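Glutamate receptor kainate-like protein (Pleurobrachia bachei, PDB 4ZDM) binds glycine in the cleft of its two-lobed ligand-binding domain and probably forms a glycine-activated ion channel subunit of the ionotropic glutamate receptor family. Local coordinates at residues A94-A99 / S146-L151; S108-D113 / G237-G242; G172-G177 / P193-A198; I189-G194 / Q213-A218. All coordinates share one frame; numbering follows the deposited sequence.

Interaction 1. Residues A94-A99 / S146-L151; sequences ALSNNA and SRNPEL. With NA (sodium ion), chain E; GLY (glycine), chain B.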
loop_
_atom_site.group_PDB
_atom_site.type_symbol
_atom_site.label_atom_id
_atom_site.label_comp_id
_atom_site.label_asym_id
_atom_site.label_seq_id
_atom_site.Cartn_x
_atom_site.Cartn_y
_atom_site.Cartn_z
ATOM N N ALA A 94 -6.194 4.009 -18.937
ATOM C CA ALA A 94 -6.643 5.222 -19.592
ATOM C C ALA A 94 -7.985 5.539 -18.992
ATOM O O ALA A 94 -9.062 5.056 -19.394
ATOM C CB ALA A 94 -6.709 5.019 -21.116
ATOM N N LEU A 95 -7.912 6.322 -17.913
ATOM C CA LEU A 95 -9.104 6.609 -17.117
ATOM C C LEU A 95 -9.784 7.850 -17.635
ATOM O O LEU A 95 -9.192 8.942 -17.697
ATOM C CB LEU A 95 -8.750 6.788 -15.639
ATOM C CG LEU A 95 -9.922 6.737 -14.680
ATOM C CD1 LEU A 95 -10.538 5.347 -14.588
ATOM C CD2 LEU A 95 -9.524 7.242 -13.298
ATOM N N SER A 96 -11.035 7.702 -18.057
ATOM C CA SER A 96 -11.749 8.799 -18.648
ATOM C C SER A 96 -12.160 9.823 -17.609
ATOM O O SER A 96 -12.775 9.516 -16.573
ATOM C CB SER A 96 -12.982 8.268 -19.365
ATOM O OG SER A 96 -12.536 7.242 -20.231
ATOM N N ASN A 97 -11.863 11.095 -17.927
ATOM C CA ASN A 97 -12.175 12.220 -17.076
ATOM C C ASN A 97 -13.582 12.661 -17.383
ATOM O O ASN A 97 -13.881 13.134 -18.477
ATOM C CB ASN A 97 -11.144 13.321 -17.344
ATOM C CG ASN A 97 -11.321 14.531 -16.505
ATOM O OD1 ASN A 97 -12.402 14.785 -15.965
ATOM N ND2 ASN A 97 -10.217 15.291 -16.356
ATOM N N ASN A 98 -14.472 12.442 -16.431
ATOM C CA ASN A 98 -15.846 12.933 -16.538
ATOM C C ASN A 98 -16.185 13.652 -15.254
ATOM O O ASN A 98 -15.490 13.543 -14.214
ATOM C CB ASN A 98 -16.854 11.824 -16.884
ATOM C CG ASN A 98 -16.986 10.768 -15.824
ATOM O OD1 ASN A 98 -17.142 11.061 -14.651
ATOM N ND2 ASN A 98 -16.985 9.525 -16.250
ATOM N N ALA A 99 -17.261 14.444 -15.297
ATOM C CA ALA A 99 -17.569 15.323 -14.192
ATOM C C ALA A 99 -17.978 14.570 -12.949
ATOM O O ALA A 99 -17.660 15.011 -11.835
ATOM C CB ALA A 99 -18.692 16.306 -14.603
ATOM N N SER A 146 -20.492 0.432 -15.161
ATOM C CA SER A 146 -19.437 1.051 -14.336
ATOM C C SER A 146 -18.219 1.429 -15.161
ATOM O O SER A 146 -17.097 1.448 -14.661
ATOM C CB SER A 146 -19.040 0.147 -13.170
ATOM O OG SER A 146 -20.142 -0.007 -12.261
ATOM N N ARG A 147 -18.441 1.838 -16.399
ATOM C CA ARG A 147 -17.404 2.341 -17.276
ATOM C C ARG A 147 -17.869 3.714 -17.783
ATOM O O ARG A 147 -19.034 4.043 -17.696
ATOM C CB ARG A 147 -17.161 1.342 -18.422
ATOM C CG ARG A 147 -15.992 1.614 -19.283
ATOM C CD ARG A 147 -15.966 0.640 -20.448
ATOM N NE ARG A 147 -15.045 0.943 -21.528
ATOM C CZ ARG A 147 -13.791 0.565 -21.565
ATOM N NH1 ARG A 147 -13.220 -0.023 -20.514
ATOM N NH2 ARG A 147 -13.081 0.847 -22.653
ATOM N N ASN A 148 -16.942 4.547 -18.255
ATOM C CA ASN A 148 -17.266 5.932 -18.593
ATOM C C ASN A 148 -18.389 6.176 -19.607
ATOM O O ASN A 148 -19.186 7.085 -19.392
ATOM C CB ASN A 148 -15.977 6.587 -19.070
ATOM C CG ASN A 148 -16.192 7.967 -19.683
ATOM O OD1 ASN A 148 -16.526 8.936 -19.005
ATOM N ND2 ASN A 148 -15.958 8.055 -21.000
ATOM N N PRO A 149 -18.514 5.394 -20.696
ATOM C CA PRO A 149 -19.635 5.711 -21.591
ATOM C C PRO A 149 -21.006 5.702 -20.912
ATOM O O PRO A 149 -21.740 6.653 -21.138
ATOM C CB PRO A 149 -19.526 4.636 -22.695
ATOM C CG PRO A 149 -18.027 4.321 -22.686
ATOM C CD PRO A 149 -17.674 4.316 -21.248
ATOM N N GLU A 150 -21.317 4.695 -20.084
ATOM C CA GLU A 150 -22.591 4.633 -19.378
ATOM C C GLU A 150 -22.700 5.874 -18.498
ATOM O O GLU A 150 -23.748 6.514 -18.498
ATOM C CB GLU A 150 -22.689 3.374 -18.537
ATOM C CG GLU A 150 -23.994 3.250 -17.749
ATOM C CD GLU A 150 -23.941 2.184 -16.657
ATOM O OE1 GLU A 150 -22.973 2.137 -15.855
ATOM O OE2 GLU A 150 -24.901 1.387 -16.610
ATOM N N LEU A 151 -21.627 6.190 -17.766
ATOM C CA LEU A 151 -21.630 7.278 -16.781
ATOM C C LEU A 151 -21.890 8.578 -17.531
ATOM O O LEU A 151 -22.662 9.410 -17.069
ATOM C CB LEU A 151 -20.308 7.369 -15.999
ATOM C CG LEU A 151 -19.871 6.492 -14.821
ATOM C CD1 LEU A 151 -18.618 7.149 -14.100
ATOM C CD2 LEU A 151 -20.986 6.286 -13.834
HETATM NA NA NA E . -25.272 -0.524 -15.319
HETATM N N GLY B . -11.494 4.059 -20.119
HETATM C CA GLY B . -12.716 3.525 -19.463
HETATM C C GLY B . -13.113 4.239 -18.219
HETATM O O GLY B . -14.180 3.979 -17.640
HETATM O OXT GLY B . -12.355 5.123 -17.717
HETATM O O HOH W 1 -27.651 0.385 -14.591
#
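The carboxamides of Asn98 and Asn148 are nearly coplanar, 14° apart, the two side chains lying antiparallel alongside each other; ND2 of Asn98 reaches a lone pair of Asn148 OD1 in the carbonyl plane at 2.9 Å, almost straight at 177°. The guanidinium of Arg147 carries CA of the bound glycine over the centre of one face, while Phe66 adds a cation-pi contact. The segments 94-99 and 146-151 meet at the glycine cleft of the two-lobed, periplasmic-binding-protein-like domain of ionotropic glutamate receptors. CG of Asn148 stands opposite its own backbone N (chi1 170°), which sets the amide against Ser96, whose CB lies 3.2 Å from Asn148 CG. The ND2 end of that amide, like Ser96 OG, is held by Glu191, and Asn98 OD1 caps Arg101 N at the start of helix 99-102. Leu151 CD1 packs on Asn98 ND2 at 3.6 Å, the two side chains crossing at about a right angle. The ligand bridges both segments: Ala94 O takes its ammonium N at 2.7 Å and Ser96 N gives to its OXT at 2.9 Å, while Asn148 N donates to the other carboxylate atom, O, at 2.9 Å.

Interaction 2. Residues S108-D113 / G237-G242; sequences SLSMMD and GIREQG
Met111 and Arg239 bring the backbones nearest, CA to CA 6.4 Å, where the run 108-113, kinked at Met111 (psi -27°) before strand 112-121, passes the last turn of helix 228-240. That turn closes in a Schellman motif at Gly242, which has positive phi and whose N bonds to Arg239 O at 3.1 Å. Arg239 carries the contact. Its CG lies trans to the backbone N (chi1 -171°) and its chain bends at chi3 (73°), which turns the guanidinium onto the run. NH1 donates to Ser110 O at 2.9 Å, somewhat bent, tilted off the carbonyl plane. NH1 also gives to a water, 3.1 Å away at the guanidinium edge, and the same water accepts from Ser110 N at 2.9 Å. Leu109 CD2 rests over one guanidinium face, toward its rim, 3.4 Å from Arg239 NH1. A leucine in place of Arg239 would probably leave Ser110 O without this donor and strip Leu109 of the flat surface it packs on. Ser110 OG is bonded to Glu216 on strand 205-221, with which Met111 and Met112 pair through their backbones. Leu109 also leans on Met235 and Leu236 of helix 228-240, while Met111 reaches Ile244 of helix 243-254 and Asn41 of helix 40-52.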
loop_
_atom_site.group_PDB
_atom_site.type_symbol
_atom_site.label_atom_id
_atom_site.label_comp_id
_atom_site.label_asym_id
_atom_site.label_seq_id
_atom_site.Cartn_x
_atom_site.Cartn_y
_atom_site.Cartn_z
ATOM N N SER A 108 -4.836 13.436 -13.687
ATOM C CA SER A 108 -3.591 14.002 -14.201
ATOM C C SER A 108 -3.830 14.747 -15.476
ATOM O O SER A 108 -4.869 14.639 -16.117
ATOM C CB SER A 108 -2.547 12.902 -14.450
ATOM O OG SER A 108 -2.838 12.107 -15.601
ATOM N N LEU A 109 -2.800 15.490 -15.872
ATOM C CA LEU A 109 -2.692 15.936 -17.246
ATOM C C LEU A 109 -2.878 14.718 -18.144
ATOM O O LEU A 109 -2.376 13.628 -17.851
ATOM C CB LEU A 109 -1.343 16.642 -17.448
ATOM C CG LEU A 109 -1.056 17.294 -18.767
ATOM C CD1 LEU A 109 -0.270 18.636 -18.516
ATOM C CD2 LEU A 109 -0.256 16.340 -19.585
ATOM N N SER A 110 -3.624 14.876 -19.244
ATOM C CA SER A 110 -4.065 13.724 -19.989
ATOM C C SER A 110 -3.041 13.139 -20.904
ATOM O O SER A 110 -2.146 13.855 -21.404
ATOM C CB SER A 110 -5.316 14.089 -20.745
ATOM O OG SER A 110 -5.050 15.131 -21.682
ATOM N N MET A 111 -3.153 11.831 -21.146
ATOM C CA MET A 111 -2.288 11.147 -22.107
ATOM C C MET A 111 -2.799 11.298 -23.550
ATOM O O MET A 111 -2.015 11.247 -24.491
ATOM C CB MET A 111 -2.114 9.657 -21.714
ATOM C CG MET A 111 -3.371 8.856 -21.621
ATOM S SD MET A 111 -2.995 7.138 -21.161
ATOM C CE MET A 111 -3.374 7.485 -19.448
ATOM N N MET A 112 -4.095 11.480 -23.744
ATOM C CA MET A 112 -4.680 11.641 -25.054
ATOM C C MET A 112 -6.149 11.949 -24.912
ATOM O O MET A 112 -6.713 11.871 -23.813
ATOM C CB MET A 112 -4.486 10.408 -25.908
ATOM C CG MET A 112 -5.232 9.243 -25.419
ATOM S SD MET A 112 -4.822 7.675 -26.313
ATOM C CE MET A 112 -3.146 7.528 -26.060
ATOM N N ASP A 113 -6.764 12.391 -26.000
ATOM C CA ASP A 113 -8.204 12.652 -26.053
ATOM C C ASP A 113 -8.940 11.470 -26.654
ATOM O O ASP A 113 -8.507 10.866 -27.633
ATOM C CB ASP A 113 -8.495 13.908 -26.869
ATOM C CG ASP A 113 -7.908 15.160 -26.277
ATOM O OD1 ASP A 113 -7.628 15.223 -25.049
ATOM O OD2 ASP A 113 -7.757 16.132 -27.058
ATOM N N GLY A 237 5.657 16.148 -20.729
ATOM C CA GLY A 237 6.855 16.014 -21.534
ATOM C C GLY A 237 6.727 14.946 -22.585
ATOM O O GLY A 237 7.055 15.159 -23.776
ATOM N N ILE A 238 6.259 13.762 -22.213
ATOM C CA ILE A 238 6.115 12.692 -23.193
ATOM C C ILE A 238 4.943 12.959 -24.144
ATOM O O ILE A 238 4.974 12.518 -25.285
ATOM C CB ILE A 238 5.987 11.306 -22.556
ATOM C CG1 ILE A 238 4.908 11.171 -21.473
ATOM C CG2 ILE A 238 7.354 10.905 -21.987
ATOM C CD1 ILE A 238 4.537 9.741 -21.151
ATOM N N ARG A 239 3.928 13.707 -23.742
ATOM C CA ARG A 239 2.866 14.053 -24.664
ATOM C C ARG A 239 3.357 15.030 -25.708
ATOM O O ARG A 239 3.183 14.806 -26.917
ATOM C CB ARG A 239 1.665 14.641 -23.879
ATOM C CG ARG A 239 0.420 14.840 -24.756
ATOM C CD ARG A 239 -0.787 15.337 -23.990
ATOM N NE ARG A 239 -0.668 16.724 -23.606
ATOM C CZ ARG A 239 -1.491 17.353 -22.793
ATOM N NH1 ARG A 239 -2.425 16.693 -22.144
ATOM N NH2 ARG A 239 -1.404 18.649 -22.619
ATOM N N GLU A 240 3.981 16.110 -25.257
ATOM C CA GLU A 240 4.440 17.179 -26.171
ATOM C C GLU A 240 5.509 16.654 -27.123
ATOM O O GLU A 240 5.558 17.083 -28.266
ATOM C CB GLU A 240 4.985 18.364 -25.385
ATOM C CG GLU A 240 5.349 19.602 -26.230
ATOM C CD GLU A 240 6.721 19.547 -26.864
ATOM O OE1 GLU A 240 6.890 20.249 -27.897
ATOM O OE2 GLU A 240 7.626 18.872 -26.351
ATOM N N GLN A 241 6.365 15.748 -26.666
ATOM C CA GLN A 241 7.395 15.157 -27.530
ATOM C C GLN A 241 6.904 14.162 -28.540
ATOM O O GLN A 241 7.636 13.756 -29.427
ATOM C CB GLN A 241 8.450 14.461 -26.668
ATOM C CG GLN A 241 9.281 15.441 -25.911
ATOM C CD GLN A 241 10.112 14.786 -24.809
ATOM O OE1 GLN A 241 9.967 13.589 -24.513
ATOM N NE2 GLN A 241 10.980 15.577 -24.190
ATOM N N GLY A 242 5.653 13.723 -28.403
ATOM C CA GLY A 242 5.117 12.716 -29.304
ATOM C C GLY A 242 5.346 11.276 -28.883
ATOM O O GLY A 242 5.038 10.344 -29.645
HETATM O O HOH W 2 -4.420 17.629 -19.932
#

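Interaction 3. Residues G172-G177 / P193-A198; sequences GSYGEG and PGINYA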
loop_
_atom_site.group_PDB
_atom_site.type_symbol
_atom_site.label_atom_id
_atom_site.label_comp_id
_atom_site.label_asym_id
_atom_site.label_seq_id
_atom_site.Cartn_x
_atom_site.Cartn_y
_atom_site.Cartn_z
ATOM N N GLY A 172 -21.032 -6.837 -18.734
ATOM C CA GLY A 172 -20.168 -6.841 -17.576
ATOM C C GLY A 172 -18.731 -6.426 -17.841
ATOM O O GLY A 172 -17.984 -6.142 -16.915
ATOM N N SER A 173 -18.333 -6.410 -19.109
ATOM C CA SER A 173 -16.968 -6.063 -19.465
ATOM C C SER A 173 -16.914 -5.546 -20.896
ATOM O O SER A 173 -17.802 -5.816 -21.695
ATOM C CB SER A 173 -16.041 -7.262 -19.324
ATOM O OG SER A 173 -16.348 -8.248 -20.287
ATOM N N TYR A 174 -15.853 -4.810 -21.192
ATOM C CA TYR A 174 -15.549 -4.341 -22.531
ATOM C C TYR A 174 -15.490 -5.495 -23.514
ATOM O O TYR A 174 -16.089 -5.444 -24.591
ATOM C CB TYR A 174 -14.227 -3.593 -22.474
ATOM C CG TYR A 174 -13.682 -3.023 -23.718
ATOM C CD1 TYR A 174 -14.262 -1.902 -24.289
ATOM C CD2 TYR A 174 -12.490 -3.455 -24.232
ATOM C CE1 TYR A 174 -13.684 -1.299 -25.382
ATOM C CE2 TYR A 174 -11.908 -2.834 -25.305
ATOM C CZ TYR A 174 -12.516 -1.749 -25.860
ATOM O OH TYR A 174 -11.918 -1.059 -26.916
ATOM N N GLY A 175 -14.779 -6.559 -23.119
ATOM C CA GLY A 175 -14.686 -7.739 -23.970
ATOM C C GLY A 175 -16.027 -8.336 -24.327
ATOM O O GLY A 175 -16.250 -8.777 -25.462
ATOM N N GLU A 176 -16.927 -8.379 -23.360
ATOM C CA GLU A 176 -18.249 -8.898 -23.608
ATOM C C GLU A 176 -19.019 -8.016 -24.578
ATOM O O GLU A 176 -19.719 -8.509 -25.462
ATOM C CB GLU A 176 -19.028 -9.066 -22.310
ATOM C CG GLU A 176 -20.332 -9.750 -22.578
ATOM C CD GLU A 176 -21.143 -9.994 -21.332
ATOM O OE1 GLU A 176 -20.604 -9.780 -20.232
ATOM O OE2 GLU A 176 -22.315 -10.432 -21.473
ATOM N N GLY A 177 -18.889 -6.697 -24.460
ATOM C CA GLY A 177 -19.554 -5.825 -25.419
ATOM C C GLY A 177 -19.066 -6.056 -26.840
ATOM O O GLY A 177 -19.839 -6.082 -27.795
ATOM N N PRO A 193 -9.952 6.178 -28.915
ATOM C CA PRO A 193 -9.493 5.324 -30.020
ATOM C C PRO A 193 -9.443 3.855 -29.711
ATOM O O PRO A 193 -9.271 3.040 -30.626
ATOM C CB PRO A 193 -8.067 5.855 -30.278
ATOM C CG PRO A 193 -7.619 6.317 -28.984
ATOM C CD PRO A 193 -8.838 6.921 -28.297
ATOM N N GLY A 194 -9.559 3.493 -28.453
ATOM C CA GLY A 194 -9.325 2.098 -28.088
ATOM C C GLY A 194 -10.170 1.106 -28.860
ATOM O O GLY A 194 -9.674 0.020 -29.217
ATOM N N ILE A 195 -11.447 1.395 -29.067
ATOM C CA ILE A 195 -12.289 0.451 -29.779
ATOM C C ILE A 195 -11.881 0.300 -31.254
ATOM O O ILE A 195 -12.196 -0.724 -31.859
ATOM C CB ILE A 195 -13.780 0.804 -29.610
ATOM C CG1 ILE A 195 -14.643 -0.373 -30.028
ATOM C CG2 ILE A 195 -14.153 2.027 -30.411
ATOM C CD1 ILE A 195 -16.057 -0.189 -29.672
ATOM N N ASN A 196 -11.173 1.269 -31.812
ATOM C CA ASN A 196 -10.662 1.118 -33.159
ATOM C C ASN A 196 -9.467 0.195 -33.156
ATOM O O ASN A 196 -9.283 -0.572 -34.110
ATOM C CB ASN A 196 -10.291 2.467 -33.753
ATOM C CG ASN A 196 -11.486 3.368 -34.010
ATOM O OD1 ASN A 196 -11.361 4.609 -33.952
ATOM N ND2 ASN A 196 -12.631 2.794 -34.270
ATOM N N TYR A 197 -8.649 0.201 -32.099
ATOM C CA TYR A 197 -7.605 -0.791 -31.960
ATOM C C TYR A 197 -8.238 -2.186 -31.815
ATOM O O TYR A 197 -7.811 -3.161 -32.434
ATOM C CB TYR A 197 -6.713 -0.472 -30.746
ATOM C CG TYR A 197 -5.776 -1.588 -30.357
ATOM C CD1 TYR A 197 -6.209 -2.598 -29.522
ATOM C CD2 TYR A 197 -4.458 -1.639 -30.835
ATOM C CE1 TYR A 197 -5.385 -3.649 -29.177
ATOM C CE2 TYR A 197 -3.611 -2.701 -30.481
ATOM C CZ TYR A 197 -4.103 -3.694 -29.656
ATOM O OH TYR A 197 -3.264 -4.741 -29.300
ATOM N N ALA A 198 -9.246 -2.296 -30.969
ATOM C CA ALA A 198 -9.853 -3.593 -30.622
ATOM C C ALA A 198 -10.475 -4.251 -31.843
ATOM O O ALA A 198 -10.556 -5.496 -31.879
ATOM C CB ALA A 198 -10.904 -3.426 -29.521
#
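Pro193 O, one residue before the Gly194-to-Ala198 turn that meets Tyr174, is gripped by two backbone donors, Asn196 N at 2.9 Å and Tyr197 N at 3.3 Å. Ala198 N bonds in turn to Gly194 O. Together these bonds wind the short helix 194-198 directly after the cis peptide preceding Pro193. Against its first turn comes the phenol end of Tyr174, from the first residue of helix 174-182; in the ligand-binding domain strand 186-192 joins these two helices. CG of Tyr174 is trans to the backbone N (chi1 179°), and the ring extends from one helix across to the other while the backbones stay well apart, with 9.3 Å between Tyr174 CA and Ile195 CA. Its hydroxyl does most of the touching. OH lies 3.3 Å from Ile195 CA and 3.8 Å from Ile195 CB, and Ala198 CB, a turn further on, sits 3.7 Å from the same OH. At the other helix, Ser173 is the N-cap: its OG accepts from Glu176 N at 3.1 Å, fixing the turn from which Tyr174 projects. Around the ring, Tyr174 also touches Glu17 and the pocket residue Arg147, as well as Phe188 and Asp190 of strand 186-192, so its flanks border the glycine-binding region. Leu178 continues the packing against Ile195 and Ala198. The chemistry is therefore mainly van der Waals: the hydroxyl meets backbone and aliphatic carbons, so the ring is probably positioned largely by shape.

Interaction 4. Residues I189-G194 / Q213-A218; sequences IDEIPG and QPFELA. With GLY (glycine), chain B; SO4 (sulfate ion), chain C.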
loop_
_atom_site.group_PDB
_atom_site.type_symbol
_atom_site.label_atom_id
_atom_site.label_comp_id
_atom_site.label_asym_id
_atom_site.label_seq_id
_atom_site.Cartn_x
_atom_site.Cartn_y
_atom_site.Cartn_z
ATOM N N ILE A 189 -21.621 0.882 -27.781
ATOM C CA ILE A 189 -21.233 2.274 -27.627
ATOM C C ILE A 189 -20.099 2.337 -26.592
ATOM O O ILE A 189 -20.344 2.086 -25.409
ATOM C CB ILE A 189 -22.401 3.180 -27.216
ATOM C CG1 ILE A 189 -23.536 3.115 -28.241
ATOM C CG2 ILE A 189 -21.876 4.592 -27.049
ATOM C CD1 ILE A 189 -24.843 3.727 -27.734
ATOM N N ASP A 190 -18.896 2.633 -27.057
ATOM C CA ASP A 190 -17.743 2.693 -26.155
ATOM C C ASP A 190 -16.726 3.683 -26.702
ATOM O O ASP A 190 -17.091 4.620 -27.382
ATOM C CB ASP A 190 -17.194 1.290 -25.917
ATOM C CG ASP A 190 -16.439 1.171 -24.591
ATOM O OD1 ASP A 190 -15.246 1.473 -24.539
ATOM O OD2 ASP A 190 -17.065 0.760 -23.600
ATOM N N GLU A 191 -15.468 3.537 -26.310
ATOM C CA GLU A 191 -14.503 4.626 -26.425
ATOM C C GLU A 191 -13.536 4.478 -27.566
ATOM O O GLU A 191 -12.854 3.465 -27.708
ATOM C CB GLU A 191 -13.672 4.762 -25.136
ATOM C CG GLU A 191 -14.548 4.963 -23.883
ATOM C CD GLU A 191 -13.737 5.210 -22.606
ATOM O OE1 GLU A 191 -12.522 4.876 -22.598
ATOM O OE2 GLU A 191 -14.347 5.763 -21.647
ATOM N N ILE A 192 -13.400 5.548 -28.340
ATOM C CA ILE A 192 -12.320 5.680 -29.284
ATOM C C ILE A 192 -11.202 6.381 -28.521
ATOM O O ILE A 192 -11.484 7.103 -27.582
ATOM C CB ILE A 192 -12.742 6.478 -30.524
ATOM C CG1 ILE A 192 -13.163 7.877 -30.096
ATOM C CG2 ILE A 192 -13.904 5.777 -31.271
ATOM C CD1 ILE A 192 -12.838 8.932 -31.052
ATOM N N PRO A 193 -9.952 6.178 -28.915
ATOM C CA PRO A 193 -9.493 5.324 -30.020
ATOM C C PRO A 193 -9.443 3.855 -29.711
ATOM O O PRO A 193 -9.271 3.040 -30.626
ATOM C CB PRO A 193 -8.067 5.855 -30.278
ATOM C CG PRO A 193 -7.619 6.317 -28.984
ATOM C CD PRO A 193 -8.838 6.921 -28.297
ATOM N N GLY A 194 -9.559 3.493 -28.453
ATOM C CA GLY A 194 -9.325 2.098 -28.088
ATOM C C GLY A 194 -10.170 1.106 -28.860
ATOM O O GLY A 194 -9.674 0.020 -29.217
ATOM N N GLN A 213 -19.253 13.273 -27.753
ATOM C CA GLN A 213 -18.986 13.404 -26.334
ATOM C C GLN A 213 -17.504 13.118 -25.988
ATOM O O GLN A 213 -17.161 12.137 -25.300
ATOM C CB GLN A 213 -19.905 12.520 -25.512
ATOM C CG GLN A 213 -21.391 12.969 -25.629
ATOM C CD GLN A 213 -21.565 14.319 -25.053
ATOM O OE1 GLN A 213 -21.173 14.545 -23.918
ATOM N NE2 GLN A 213 -22.102 15.253 -25.836
ATOM N N PRO A 214 -16.620 14.004 -26.431
ATOM C CA PRO A 214 -15.200 13.790 -26.142
ATOM C C PRO A 214 -14.862 13.907 -24.675
ATOM O O PRO A 214 -15.570 14.556 -23.851
ATOM C CB PRO A 214 -14.507 14.883 -26.958
ATOM C CG PRO A 214 -15.494 15.751 -27.386
ATOM C CD PRO A 214 -16.845 15.174 -27.274
ATOM N N PHE A 215 -13.730 13.294 -24.305
ATOM C CA PHE A 215 -13.237 13.338 -22.941
ATOM C C PHE A 215 -11.733 13.100 -22.976
ATOM O O PHE A 215 -11.242 12.455 -23.885
ATOM C CB PHE A 215 -13.887 12.243 -22.041
ATOM C CG PHE A 215 -13.968 10.911 -22.710
ATOM C CD1 PHE A 215 -15.073 10.599 -23.497
ATOM C CD2 PHE A 215 -12.957 9.982 -22.615
ATOM C CE1 PHE A 215 -15.134 9.402 -24.190
ATOM C CE2 PHE A 215 -13.033 8.811 -23.296
ATOM C CZ PHE A 215 -14.116 8.508 -24.066
ATOM N N GLU A 216 -11.046 13.596 -21.968
ATOM C CA GLU A 216 -9.638 13.277 -21.751
ATOM C C GLU A 216 -9.487 11.901 -21.135
ATOM O O GLU A 216 -10.334 11.509 -20.338
ATOM C CB GLU A 216 -8.998 14.316 -20.863
ATOM C CG GLU A 216 -8.850 15.682 -21.523
ATOM C CD GLU A 216 -8.043 16.615 -20.680
ATOM O OE1 GLU A 216 -6.914 16.991 -21.103
ATOM O OE2 GLU A 216 -8.455 16.988 -19.537
ATOM N N LEU A 217 -8.399 11.223 -21.455
ATOM C CA LEU A 217 -7.965 9.961 -20.867
ATOM C C LEU A 217 -6.728 10.274 -20.064
ATOM O O LEU A 217 -5.768 10.825 -20.623
ATOM C CB LEU A 217 -7.660 8.927 -21.953
ATOM C CG LEU A 217 -8.910 8.490 -22.726
ATOM C CD1 LEU A 217 -8.505 7.863 -24.050
ATOM C CD2 LEU A 217 -9.681 7.495 -21.928
ATOM N N ALA A 218 -6.709 9.932 -18.785
ATOM C CA ALA A 218 -5.651 10.370 -17.878
ATOM C C ALA A 218 -5.426 9.363 -16.789
ATOM O O ALA A 218 -6.108 8.335 -16.723
ATOM C CB ALA A 218 -6.042 11.749 -17.312
HETATM N N GLY B . -11.494 4.059 -20.119
HETATM C CA GLY B . -12.716 3.525 -19.463
HETATM C C GLY B . -13.113 4.239 -18.219
HETATM O O GLY B . -14.180 3.979 -17.640
HETATM O OXT GLY B . -12.355 5.123 -17.717
HETATM S S SO4 C . -21.838 15.722 -29.311
HETATM O O1 SO4 C . -21.961 15.495 -30.762
HETATM O O2 SO4 C . -22.859 14.900 -28.629
HETATM O O3 SO4 C . -20.411 15.524 -28.963
HETATM O O4 SO4 C . -22.121 17.108 -28.954
#
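Glu191 turns CG away from its carbonyl carbon (chi1 -56°) and runs on extended, while Phe215 takes the crowded position between its backbone N and carbonyl carbon (chi1 44°); these torsions bring carboxylate stem and ring together. The strands 186-192 and 205-221 that carry them belong to the mixed sheet of the bilobed glutamate-receptor ligand-binding fold, each pairing with strand 112-121. The side chains cross at about a right angle, with Glu191 CG 3.6 Å from Phe215 CZ and Glu191 CB in the ring plane at its edge. Leu217 CD2 comes to 3.9 Å from Glu191 OE1, and its CD1 touches Pro193 CD at 4.4 Å. Phe215 and Leu217 give the carboxylate an apolar flank, while both its oxygens are used: OE1 takes the ammonium N of the bound glycine at 2.8 Å, and OE2 accepts from Ser96 OG and Asn148 ND2. An alanine in place of Glu191 would probably leave the ligand's ammonium group without its carboxylate mate, and Ser96 OG and Asn148 ND2 without their shared acceptor. At the start of segment 213-218, Gln213 holds a sulfate ion, probably a crystallisation additive: Gln213 N meets its O3 at 2.8 Å and Gln213 NE2 its O2 at 2.9 Å.

Interactions 1 and 4 form the core of the glycine site: their centres are about 8 Å apart, both touch the ligand, and strands 94-96 and 205-221 are neighbours in the mixed sheet. Interaction 3 shares Pro193 and Gly194 with interaction 4, their centres about 11 Å apart, following strand 186-192 into helix 194-198. Interaction 2 lies on the other side of the chain's centre from interaction 3, about 22 Å between centres, yet it joins interaction 4 directly, through a probable hydrogen bond from Met111 N to Leu217 O. Along the chain, interactions 1 and 2 cross, whereas 3 and 4 are nested within the loop that 2 closes. The binding cleft is thus assembled from segments far apart in sequence.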